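Local coordinates for protein AbyA5 (Verrucosispora maris, PDB 4YWF) that catalyses acetate elimination in spirotetronate biosynthesis as an esterase-like lyase of the alpha/beta-hydrolase superfamily, at residues R109-R112 with G116-R119; R323-D328 with R341-A346; V197-V202 with E230-G235. The protein carries 4 engineered substitutions. All coordinates share one frame; numbering follows the deposited sequence.

Contact 1: R109-R112 with G116-R119; sequences RWRR and GIER
I117 meets W110 and R111 near the end of helix 94-111, where the chain heads for strand 118-124. The apolar part is small. The CD1 tip of I117 comes up obliquely to W110 CZ3, 3.6 Å away. Its other branch, CG2, lies 3.8 Å from R111 CB, so the base of the arginine is packed before its charged end begins. On the helix side, W110 also touches L76 and L77 of helix 76-87.

The polar part is one direct bond and one water. R111 NH1 donates to I117 O over 3.2 Å, with an N-H...O angle of 153°. The oxygen lies in the guanidinium plane, while the nitrogen is tilted 29° out of the carbonyl plane. R111 reaches it with CG set between its backbone N and carbonyl carbon (chi1 69°) and a bend at chi2. Water 1 lies 2.8 Å from both R111 O and I117 O and bridges the two carbonyls.

The charged part brings like charges close: R111 NH2 and R119 NH1 are 4.0 Å apart, their planes steeply inclined. D108, outside both segments, probably eases this: its carboxylate forms a salt bridge with R111 and a long, weak ion pair with R119.

The whole is a tight helix-to-strand connection at the surface. It leads into the outermost strand of the alpha/beta-hydrolase sheet, which pairs antiparallel with strand 127-134.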
loop_
_atom_site.group_PDB
_atom_site.type_symbol
_atom_site.label_atom_id
_atom_site.label_comp_id
_atom_site.label_asym_id
_atom_site.label_seq_id
_atom_site.Cartn_x
_atom_site.Cartn_y
_atom_site.Cartn_z
ATOM N N ARG A 109 -7.795 -15.790 11.661
ATOM C CA ARG A 109 -7.938 -17.213 11.863
ATOM C C ARG A 109 -6.753 -17.953 11.184
ATOM O O ARG A 109 -6.056 -18.737 11.833
ATOM C CB ARG A 109 -9.306 -17.683 11.381
ATOM N N TRP A 110 -6.426 -17.592 9.943
ATOM C CA TRP A 110 -5.241 -18.177 9.305
ATOM C C TRP A 110 -3.902 -17.934 9.997
ATOM O O TRP A 110 -3.074 -18.841 10.145
ATOM C CB TRP A 110 -5.097 -17.671 7.890
ATOM C CG TRP A 110 -3.888 -18.224 7.200
ATOM C CD1 TRP A 110 -3.794 -19.411 6.562
ATOM C CD2 TRP A 110 -2.642 -17.569 7.006
ATOM N NE1 TRP A 110 -2.573 -19.550 6.017
ATOM C CE2 TRP A 110 -1.837 -18.432 6.258
ATOM C CE3 TRP A 110 -2.132 -16.333 7.393
ATOM C CZ2 TRP A 110 -0.514 -18.116 5.897
ATOM C CZ3 TRP A 110 -0.836 -16.014 7.049
ATOM C CH2 TRP A 110 -0.027 -16.911 6.331
ATOM N N ARG A 111 -3.636 -16.680 10.304
ATOM C CA ARG A 111 -2.378 -16.317 10.944
ATOM C C ARG A 111 -2.211 -16.932 12.310
ATOM O O ARG A 111 -1.065 -17.066 12.771
ATOM C CB ARG A 111 -2.222 -14.798 11.064
ATOM C CG ARG A 111 -3.184 -14.145 12.054
ATOM C CD ARG A 111 -2.558 -14.005 13.412
ATOM N NE ARG A 111 -3.548 -13.514 14.370
ATOM C CZ ARG A 111 -3.267 -13.007 15.543
ATOM N NH1 ARG A 111 -2.018 -12.885 15.934
ATOM N NH2 ARG A 111 -4.256 -12.542 16.291
ATOM N N ARG A 112 -3.322 -17.273 12.971
ATOM C CA ARG A 112 -3.263 -17.949 14.282
ATOM C C ARG A 112 -2.544 -19.326 14.189
ATOM O O ARG A 112 -2.007 -19.821 15.166
ATOM C CB ARG A 112 -4.656 -18.075 14.924
ATOM N N GLY A 116 4.686 -16.395 14.882
ATOM C CA GLY A 116 5.459 -15.229 14.482
ATOM C C GLY A 116 4.600 -14.069 13.993
ATOM O O GLY A 116 5.030 -12.929 14.131
ATOM N N ILE A 117 3.400 -14.345 13.447
ATOM C CA ILE A 117 2.518 -13.262 12.983
ATOM C C ILE A 117 1.727 -12.704 14.133
ATOM O O ILE A 117 0.952 -13.409 14.754
ATOM C CB ILE A 117 1.537 -13.656 11.848
ATOM C CG1 ILE A 117 2.305 -14.303 10.678
ATOM C CG2 ILE A 117 0.787 -12.420 11.369
ATOM C CD1 ILE A 117 1.481 -14.524 9.413
ATOM N N GLU A 118 1.924 -11.410 14.373
ATOM C CA GLU A 118 1.326 -10.697 15.467
ATOM C C GLU A 118 0.573 -9.463 15.016
ATOM O O GLU A 118 0.994 -8.769 14.136
ATOM C CB GLU A 118 2.411 -10.265 16.448
ATOM C CG GLU A 118 1.924 -9.546 17.690
ATOM C CD GLU A 118 3.087 -9.218 18.646
ATOM O OE1 GLU A 118 4.134 -9.930 18.617
ATOM O OE2 GLU A 118 2.965 -8.219 19.408
ATOM N N ARG A 119 -0.533 -9.201 15.664
ATOM C CA ARG A 119 -1.338 -8.008 15.424
ATOM C C ARG A 119 -0.856 -6.862 16.293
ATOM O O ARG A 119 -0.662 -7.023 17.499
ATOM C CB ARG A 119 -2.795 -8.334 15.783
ATOM C CG ARG A 119 -3.677 -7.110 15.941
ATOM C CD ARG A 119 -5.088 -7.493 16.332
ATOM N NE ARG A 119 -5.865 -7.661 15.131
ATOM C CZ ARG A 119 -6.673 -8.677 14.880
ATOM N NH1 ARG A 119 -6.895 -9.640 15.791
ATOM N NH2 ARG A 119 -7.316 -8.693 13.718
HETATM O O HOH W 1 0.193 -16.079 15.032
#

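Contact 2: R323-D328 with R341-A346; sequences RTITHD and RLWTLA
W343 stands on helix 337-351 and lays its indole against strand 322-327. At the start of the segment, R341 O accepts the helix bond from L345 N. At W343 the side chain leaves with CG anti to the backbone N (chi1 -174°), and this carries the ring across to the strand. I325 covers one face. Its CG2 sits almost straight above the centre of the six-membered ring, 4.0 Å from the centroid, a CH-pi contact. Its CD1 reaches the pyrrole end, 3.8 Å from W343 CD1. The far rim, at CH2, abuts the backbone: R323 O is 3.5 Å away at the ring edge. Helix and strand run antiparallel here, at 176° with axes 10.6 Å apart. This is the usual alpha/beta-hydrolase layering of a helix on the central sheet, here at its edge strand. With W343 cut back to an alanine, the layers would probably lose the wedge between them, and I325 the ring it packs on. W343 also touches A297 and V299 of the adjacent strand. Further on, A346 N bonds back to L342 O, and A346 itself turns to V362 of helix 356-365.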
loop_
_atom_site.group_PDB
_atom_site.type_symbol
_atom_site.label_atom_id
_atom_site.label_comp_id
_atom_site.label_asym_id
_atom_site.label_seq_id
_atom_site.Cartn_x
_atom_site.Cartn_y
_atom_site.Cartn_z
ATOM N N ARG A 323 16.827 4.453 -8.416
ATOM C CA ARG A 323 16.845 3.245 -9.216
ATOM C C ARG A 323 15.458 3.039 -9.717
ATOM O O ARG A 323 14.490 3.145 -8.966
ATOM C CB ARG A 323 17.242 2.039 -8.374
ATOM C CG ARG A 323 18.494 2.242 -7.546
ATOM C CD ARG A 323 18.259 2.754 -6.122
ATOM N NE ARG A 323 18.605 1.627 -5.330
ATOM C CZ ARG A 323 19.688 1.485 -4.604
ATOM N NH1 ARG A 323 20.569 2.442 -4.388
ATOM N NH2 ARG A 323 19.814 0.355 -4.030
ATOM N N THR A 324 15.359 2.661 -10.976
ATOM C CA THR A 324 14.126 2.577 -11.615
ATOM C C THR A 324 14.154 1.656 -12.800
ATOM O O THR A 324 15.178 1.500 -13.491
ATOM C CB THR A 324 13.655 4.005 -11.985
ATOM O OG1 THR A 324 12.287 3.964 -12.387
ATOM C CG2 THR A 324 14.551 4.691 -13.059
ATOM N N ILE A 325 12.959 1.139 -13.056
ATOM C CA ILE A 325 12.650 0.315 -14.191
ATOM C C ILE A 325 11.237 0.707 -14.662
ATOM O O ILE A 325 10.404 1.116 -13.854
ATOM C CB ILE A 325 12.743 -1.149 -13.704
ATOM C CG1 ILE A 325 13.012 -2.083 -14.836
ATOM C CG2 ILE A 325 11.545 -1.531 -12.835
ATOM C CD1 ILE A 325 13.346 -3.503 -14.394
ATOM N N THR A 326 10.955 0.600 -15.953
ATOM C CA THR A 326 9.672 0.979 -16.486
ATOM C C THR A 326 9.091 -0.250 -17.225
ATOM O O THR A 326 9.696 -0.755 -18.129
ATOM C CB THR A 326 9.821 2.191 -17.451
ATOM O OG1 THR A 326 9.984 3.415 -16.719
ATOM C CG2 THR A 326 8.609 2.360 -18.346
ATOM N N HIS A 327 7.916 -0.711 -16.876
ATOM C CA HIS A 327 7.284 -1.779 -17.688
ATOM C C HIS A 327 6.363 -1.099 -18.693
ATOM O O HIS A 327 5.645 -0.156 -18.344
ATOM C CB HIS A 327 6.467 -2.760 -16.856
ATOM C CG HIS A 327 7.210 -3.400 -15.732
ATOM N ND1 HIS A 327 8.295 -4.230 -15.921
ATOM C CD2 HIS A 327 6.995 -3.361 -14.392
ATOM C CE1 HIS A 327 8.732 -4.659 -14.749
ATOM N NE2 HIS A 327 7.968 -4.140 -13.806
ATOM N N ASP A 328 6.380 -1.561 -19.940
ATOM C CA ASP A 328 5.428 -1.073 -20.939
ATOM C C ASP A 328 4.080 -1.767 -20.654
ATOM O O ASP A 328 3.703 -2.790 -21.268
ATOM C CB ASP A 328 5.966 -1.279 -22.372
ATOM C CG ASP A 328 4.922 -0.993 -23.434
ATOM O OD1 ASP A 328 4.205 0.031 -23.317
ATOM O OD2 ASP A 328 4.816 -1.828 -24.374
ATOM N N ARG A 341 7.857 -8.037 -8.225
ATOM C CA ARG A 341 8.063 -8.592 -6.890
ATOM C C ARG A 341 9.562 -8.910 -6.690
ATOM O O ARG A 341 10.186 -8.557 -5.646
ATOM C CB ARG A 341 7.227 -9.871 -6.744
ATOM N N LEU A 342 10.168 -9.477 -7.728
ATOM C CA LEU A 342 11.606 -9.788 -7.640
ATOM C C LEU A 342 12.483 -8.540 -7.658
ATOM O O LEU A 342 13.460 -8.449 -6.909
ATOM C CB LEU A 342 12.047 -10.786 -8.723
ATOM C CG LEU A 342 11.515 -12.193 -8.370
ATOM C CD1 LEU A 342 11.630 -13.113 -9.573
ATOM C CD2 LEU A 342 12.166 -12.811 -7.138
ATOM N N TRP A 343 12.163 -7.564 -8.487
ATOM C CA TRP A 343 13.055 -6.401 -8.580
ATOM C C TRP A 343 13.023 -5.633 -7.278
ATOM O O TRP A 343 14.092 -5.225 -6.770
ATOM C CB TRP A 343 12.727 -5.554 -9.777
ATOM C CG TRP A 343 13.653 -4.414 -10.080
ATOM C CD1 TRP A 343 14.710 -4.441 -10.937
ATOM C CD2 TRP A 343 13.526 -3.035 -9.658
ATOM N NE1 TRP A 343 15.266 -3.182 -11.041
ATOM C CE2 TRP A 343 14.550 -2.303 -10.293
ATOM C CE3 TRP A 343 12.624 -2.350 -8.844
ATOM C CZ2 TRP A 343 14.731 -0.917 -10.090
ATOM C CZ3 TRP A 343 12.797 -0.977 -8.649
ATOM C CH2 TRP A 343 13.842 -0.283 -9.253
ATOM N N THR A 344 11.822 -5.460 -6.721
ATOM C CA THR A 344 11.624 -4.674 -5.523
ATOM C C THR A 344 12.301 -5.350 -4.360
ATOM O O THR A 344 13.005 -4.729 -3.541
ATOM C CB THR A 344 10.137 -4.369 -5.204
ATOM O OG1 THR A 344 9.338 -5.564 -5.115
ATOM C CG2 THR A 344 9.556 -3.501 -6.262
ATOM N N LEU A 345 12.112 -6.632 -4.286
ATOM C CA LEU A 345 12.799 -7.407 -3.318
ATOM C C LEU A 345 14.329 -7.235 -3.368
ATOM O O LEU A 345 14.976 -6.922 -2.353
ATOM C CB LEU A 345 12.341 -8.852 -3.441
ATOM C CG LEU A 345 12.985 -9.790 -2.471
ATOM C CD1 LEU A 345 12.706 -9.320 -1.019
ATOM C CD2 LEU A 345 12.462 -11.193 -2.726
ATOM N N ALA A 346 14.886 -7.352 -4.564
ATOM C CA ALA A 346 16.302 -7.244 -4.772
ATOM C C ALA A 346 16.783 -5.885 -4.320
ATOM O O ALA A 346 17.810 -5.757 -3.686
ATOM C CB ALA A 346 16.614 -7.433 -6.240
#

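Contact 3: V197-V202 with E230-G235; sequences VLLDAV and EPRLRG
R232 and L199 form the close-packed part of this contact. The two side chains lie alongside and point opposite ways. L199 CB lies over one face of the R232 guanidinium, 3.7 Å from NH2 and toward the rim of the group. Further along, L199 CD1 packs 3.8 Å from R232 CB. L199 thus meets the base of the arginine with CD1 and its charged end with CB. The bends of R232 at chi2 and chi3 lead the guanidinium to the helix, one face on L199 CB.

The polar side is more open. D200 is exposed, and it meets R232 at the guanidinium edge. R232 NH2 donates to D200 OD1 over 2.6 Å in a salt bridge, with an N-H...O angle of 140°. Neither group is flat to the other: their planes are 34° apart, and the nitrogen comes from above the carboxylate plane. A second carboxylate grips the same cation. R232 NH1 forms a salt bridge with E230 OE1 over 2.8 Å, this time with the oxygen in the guanidinium plane. Water 2 closes the outer side, donating to D200 OD2 and accepting a longer bond of 3.3 Å from R232 NH1. The two acids thus share one arginine in a salt-bridge network. The positive charge between them would be expected to favour their ionised forms.

E230 to L233 is a type I beta turn, closed by L233 N bonding to E230 O, and it delivers the chain into strand 233-239. That strand lies beside strand 207-215, where the backbone of R232 pairs with A211. Helix 194-201 covers the sheet next to it: L199 touches A211 and also V144 and L146 of strand 143-148.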
loop_
_atom_site.group_PDB
_atom_site.type_symbol
_atom_site.label_atom_id
_atom_site.label_comp_id
_atom_site.label_asym_id
_atom_site.label_seq_id
_atom_site.Cartn_x
_atom_site.Cartn_y
_atom_site.Cartn_z
ATOM N N VAL A 197 5.388 6.594 13.576
ATOM C CA VAL A 197 4.502 6.040 14.587
ATOM C C VAL A 197 4.462 4.501 14.613
ATOM O O VAL A 197 4.324 3.928 15.687
ATOM C CB VAL A 197 3.121 6.652 14.435
ATOM C CG1 VAL A 197 2.075 5.865 15.221
ATOM C CG2 VAL A 197 3.196 8.129 14.861
ATOM N N LEU A 198 4.694 3.846 13.478
ATOM C CA LEU A 198 4.818 2.405 13.441
ATOM C C LEU A 198 6.132 1.989 14.030
ATOM O O LEU A 198 6.216 1.010 14.766
ATOM C CB LEU A 198 4.733 1.875 11.977
ATOM C CG LEU A 198 3.400 2.048 11.295
ATOM C CD1 LEU A 198 3.672 1.812 9.796
ATOM C CD2 LEU A 198 2.295 1.154 11.849
ATOM N N LEU A 199 7.182 2.737 13.705
ATOM C CA LEU A 199 8.470 2.399 14.250
ATOM C C LEU A 199 8.473 2.570 15.815
ATOM O O LEU A 199 9.017 1.722 16.516
ATOM C CB LEU A 199 9.497 3.281 13.607
ATOM C CG LEU A 199 9.816 3.029 12.126
ATOM C CD1 LEU A 199 10.660 4.227 11.620
ATOM C CD2 LEU A 199 10.496 1.686 11.953
ATOM N N ASP A 200 7.880 3.658 16.306
ATOM C CA ASP A 200 7.685 3.883 17.792
ATOM C C ASP A 200 7.066 2.697 18.483
ATOM O O ASP A 200 7.517 2.306 19.539
ATOM C CB ASP A 200 6.816 5.129 18.076
ATOM C CG ASP A 200 7.518 6.428 17.731
ATOM O OD1 ASP A 200 8.765 6.439 17.543
ATOM O OD2 ASP A 200 6.819 7.453 17.583
ATOM N N ALA A 201 6.063 2.089 17.871
ATOM C CA ALA A 201 5.391 0.970 18.454
ATOM C C ALA A 201 6.187 -0.328 18.505
ATOM O O ALA A 201 5.867 -1.211 19.298
ATOM C CB ALA A 201 4.062 0.759 17.727
ATOM N N VAL A 202 7.250 -0.466 17.716
ATOM C CA VAL A 202 8.057 -1.691 17.722
ATOM C C VAL A 202 9.518 -1.434 18.091
ATOM O O VAL A 202 10.373 -2.287 17.867
ATOM C CB VAL A 202 8.033 -2.414 16.334
ATOM C CG1 VAL A 202 6.609 -2.869 15.982
ATOM C CG2 VAL A 202 8.593 -1.524 15.200
ATOM N N GLU A 230 12.785 12.249 8.809
ATOM C CA GLU A 230 12.671 11.020 9.520
ATOM C C GLU A 230 13.917 10.227 9.268
ATOM O O GLU A 230 13.961 9.419 8.294
ATOM C CB GLU A 230 11.414 10.245 9.100
ATOM C CG GLU A 230 11.257 8.908 9.791
ATOM C CD GLU A 230 11.505 8.991 11.304
ATOM O OE1 GLU A 230 10.579 9.323 12.039
ATOM O OE2 GLU A 230 12.612 8.757 11.742
ATOM N N PRO A 231 14.956 10.471 10.102
ATOM C CA PRO A 231 16.221 9.809 9.856
ATOM C C PRO A 231 16.181 8.295 10.049
ATOM O O PRO A 231 17.124 7.638 9.698
ATOM C CB PRO A 231 17.183 10.468 10.881
ATOM C CG PRO A 231 16.282 11.090 11.909
ATOM C CD PRO A 231 15.085 11.537 11.129
ATOM N N ARG A 232 15.079 7.730 10.536
ATOM C CA ARG A 232 15.053 6.307 10.689
ATOM C C ARG A 232 14.835 5.583 9.343
ATOM O O ARG A 232 15.285 4.450 9.159
ATOM C CB ARG A 232 14.055 5.886 11.755
ATOM C CG ARG A 232 14.449 6.376 13.149
ATOM C CD ARG A 232 13.284 7.197 13.622
ATOM N NE ARG A 232 12.475 6.475 14.509
ATOM C CZ ARG A 232 11.207 6.748 14.832
ATOM N NH1 ARG A 232 10.477 7.677 14.270
ATOM N NH2 ARG A 232 10.676 6.033 15.790
ATOM N N LEU A 233 14.182 6.259 8.433
ATOM C CA LEU A 233 13.992 5.738 7.088
ATOM C C LEU A 233 15.286 5.765 6.348
ATOM O O LEU A 233 15.694 6.816 5.984
ATOM C CB LEU A 233 12.938 6.497 6.282
ATOM C CG LEU A 233 11.512 6.476 6.788
ATOM C CD1 LEU A 233 10.602 7.394 5.961
ATOM C CD2 LEU A 233 11.046 5.034 6.796
ATOM N N ARG A 234 15.820 4.585 6.036
ATOM C CA ARG A 234 17.093 4.407 5.369
ATOM C C ARG A 234 16.945 4.053 3.866
ATOM O O ARG A 234 17.923 3.982 3.136
ATOM C CB ARG A 234 17.896 3.304 6.082
ATOM C CG ARG A 234 18.372 3.592 7.530
ATOM C CD ARG A 234 18.726 5.054 7.899
ATOM N NE ARG A 234 19.667 5.751 7.019
ATOM C CZ ARG A 234 19.704 7.093 6.834
ATOM N NH1 ARG A 234 20.600 7.605 6.022
ATOM N NH2 ARG A 234 18.871 7.956 7.465
ATOM N N GLY A 235 15.721 3.790 3.421
ATOM C CA GLY A 235 15.467 3.597 1.997
ATOM C C GLY A 235 13.971 3.415 1.685
ATOM O O GLY A 235 13.145 3.131 2.554
HETATM O O HOH W 2 7.681 8.982 15.386
#

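From the N terminus, contact 1 comes first. It closes a loop of three residues between helix 94-111 and strand 118-124, at one edge of the sheet. Contact 3 follows, closing 27 residues that include strand 207-215 and helix 218-226. It ties helix 194-201 to the start of strand 233-239 in the sheet interior. Contact 2 is last. It closes 12 residues and joins strand 322-327, at the opposite edge, to helix 337-351. The three loops run in series, so none nests or crosses. None touches another: contacts 1 and 3 come within about 7 Å at their nearest atoms, contacts 2 and 3 within about 8 Å. The one sheet links them all.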